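Local coordinates for protein bacteriocin (Pseudomonas syringae pv. tomato, PDB 4FZL) that kills related bacteria as a colicin M-like bacteriocin that degrades the peptidoglycan precursor lipid II, probably as a metal-dependent phosphatase, at residues Ile81-Gly86 against Pro97-Ala102. Numbering follows the deposited sequence.
Sequences IKYPPG and PFHALA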
loop_
_atom_site.group_PDB
_atom_site.type_symbol
_atom_site.label_atom_id
_atom_site.label_comp_id
_atom_site.label_asym_id
_atom_site.label_seq_id
_atom_site.Cartn_x
_atom_site.Cartn_y
_atom_site.Cartn_z
ATOM N N ILE A 81 15.686 16.115 1.055
ATOM C CA ILE A 81 15.452 14.721 1.247
ATOM C C ILE A 81 15.339 14.169 -0.171
ATOM O O ILE A 81 14.621 14.731 -1.036
ATOM C CB ILE A 81 14.228 14.396 2.068
ATOM C CG1 ILE A 81 13.960 12.878 2.127
ATOM C CG2 ILE A 81 12.977 15.157 1.511
ATOM C CD1 ILE A 81 12.955 12.497 3.172
ATOM N N LYS A 82 16.076 13.081 -0.436
ATOM C CA LYS A 82 16.075 12.376 -1.741
ATOM C C LYS A 82 15.276 11.101 -1.662
ATOM O O LYS A 82 15.325 10.423 -0.698
ATOM C CB LYS A 82 17.500 12.146 -2.217
ATOM C CG LYS A 82 18.150 13.473 -2.647
ATOM C CD LYS A 82 19.625 13.347 -2.966
ATOM C CE LYS A 82 20.161 14.684 -3.474
ATOM N NZ LYS A 82 21.620 14.874 -3.213
ATOM N N TYR A 83 14.540 10.818 -2.728
ATOM C CA TYR A 83 13.792 9.580 -2.851
ATOM C C TYR A 83 14.823 8.528 -3.207
ATOM O O TYR A 83 15.350 8.541 -4.311
ATOM C CB TYR A 83 12.679 9.738 -3.880
ATOM C CG TYR A 83 11.693 8.579 -3.827
ATOM C CD1 TYR A 83 10.689 8.578 -2.871
ATOM C CD2 TYR A 83 11.806 7.504 -4.658
ATOM C CE1 TYR A 83 9.779 7.540 -2.778
ATOM C CE2 TYR A 83 10.878 6.441 -4.588
ATOM C CZ TYR A 83 9.889 6.478 -3.633
ATOM O OH TYR A 83 9.016 5.405 -3.492
ATOM N N PRO A 84 15.044 7.549 -2.334
ATOM C CA PRO A 84 16.179 6.641 -2.511
ATOM C C PRO A 84 16.074 5.703 -3.697
ATOM O O PRO A 84 14.958 5.480 -4.248
ATOM C CB PRO A 84 16.193 5.865 -1.197
ATOM C CG PRO A 84 14.789 5.887 -0.694
ATOM C CD PRO A 84 14.080 7.058 -1.336
ATOM N N PRO A 85 17.224 5.127 -4.102
ATOM C CA PRO A 85 17.287 4.440 -5.373
ATOM C C PRO A 85 16.974 2.964 -5.319
ATOM O O PRO A 85 16.703 2.396 -6.350
ATOM C CB PRO A 85 18.766 4.585 -5.767
ATOM C CG PRO A 85 19.486 4.514 -4.450
ATOM C CD PRO A 85 18.558 5.196 -3.461
ATOM N N GLY A 86 16.945 2.354 -4.142
ATOM C CA GLY A 86 16.834 0.885 -4.057
ATOM C C GLY A 86 15.473 0.222 -3.885
ATOM O O GLY A 86 14.532 0.458 -4.643
ATOM N N PRO A 97 -0.428 4.705 1.180
ATOM C CA PRO A 97 -0.882 5.229 -0.140
ATOM C C PRO A 97 -0.028 6.440 -0.571
ATOM O O PRO A 97 0.121 6.710 -1.739
ATOM C CB PRO A 97 -2.339 5.638 0.084
ATOM C CG PRO A 97 -2.647 5.267 1.472
ATOM C CD PRO A 97 -1.519 4.567 2.143
ATOM N N PHE A 98 0.480 7.212 0.406
ATOM C CA PHE A 98 1.359 8.330 0.069
ATOM C C PHE A 98 2.691 7.851 -0.465
ATOM O O PHE A 98 3.336 8.480 -1.312
ATOM C CB PHE A 98 1.585 9.228 1.268
ATOM C CG PHE A 98 0.346 9.968 1.685
ATOM C CD1 PHE A 98 -0.056 11.112 1.040
ATOM C CD2 PHE A 98 -0.438 9.477 2.719
ATOM C CE1 PHE A 98 -1.228 11.794 1.463
ATOM C CE2 PHE A 98 -1.606 10.141 3.130
ATOM C CZ PHE A 98 -2.010 11.290 2.467
ATOM N N HIS A 99 3.165 6.752 0.091
ATOM C CA HIS A 99 4.423 6.159 -0.391
ATOM C C HIS A 99 4.246 5.715 -1.849
ATOM O O HIS A 99 5.105 5.981 -2.681
ATOM C CB HIS A 99 4.825 4.968 0.586
ATOM C CG HIS A 99 6.169 4.386 0.316
ATOM N ND1 HIS A 99 6.723 3.463 1.131
ATOM C CD2 HIS A 99 7.131 4.697 -0.625
ATOM C CE1 HIS A 99 7.955 3.146 0.719
ATOM N NE2 HIS A 99 8.234 3.905 -0.344
ATOM N N ALA A 100 3.139 5.060 -2.161
ATOM C CA ALA A 100 2.846 4.643 -3.527
ATOM C C ALA A 100 2.712 5.873 -4.425
ATOM O O ALA A 100 3.097 5.830 -5.644
ATOM C CB ALA A 100 1.623 3.738 -3.572
ATOM N N LEU A 101 2.054 6.910 -3.907
ATOM C CA LEU A 101 1.890 8.143 -4.697
ATOM C C LEU A 101 3.290 8.770 -5.047
ATOM O O LEU A 101 3.633 9.128 -6.184
ATOM C CB LEU A 101 1.035 9.178 -3.937
ATOM C CG LEU A 101 0.896 10.564 -4.562
ATOM C CD1 LEU A 101 0.011 10.347 -5.768
ATOM C CD2 LEU A 101 0.190 11.416 -3.516
ATOM N N ALA A 102 4.076 8.909 -3.983
ATOM C CA ALA A 102 5.476 9.361 -4.106
ATOM C C ALA A 102 6.257 8.529 -5.164
ATOM O O ALA A 102 6.993 9.096 -5.971
ATOM C CB ALA A 102 6.204 9.347 -2.742
#
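Y83 reaches from an irregular loop to helix 96-106, where its ring end meets H99 and A102. The two residues it touches are three positions apart and so lie almost one helical turn from each other. The phenol oxygen comes up to the imidazole at its edge and in the plane of that ring: Y83 OH lies 3.5 Å from H99 CD2 and 3.6 Å from H99 NE2. H99 CD2, in turn, sits at the edge of the phenol ring and near its plane. The approach is van der Waals in character, while the phenol oxygen makes its hydrogen bond outward, to H103 ND1. The two side chains cross at about a right angle. With CG of Y83 anti to the backbone N (chi1 -168°), the ring extends from the loop toward the helix, and its CE1 packs obliquely on the methyl group of A102, with CE1 to CB at 4.0 Å. The CB of A102 points toward the loop, so that the methyl group meets the ring directly.

The contact belongs to the helical part of this colicin M-like protein, where the chain between helices 59-70 and 96-106 turns back on the latter and A47 of helix 37-54 touches both Y83 and H99.

The imidazole of H99 is hydrogen-bonded at both nitrogens, ND1 to D50 OD2 and NE2 to ND1 of H88, which also stacks on the Y83 ring and bonds to P84 O through its own NE2. Two such bonds fix the rotation of the imidazole, and the carboxylate would be expected to polarise it. Against one face of the phenol ring, shifted toward its rim, sits P84 CD, 3.7 Å above the plane of the Y83 ring.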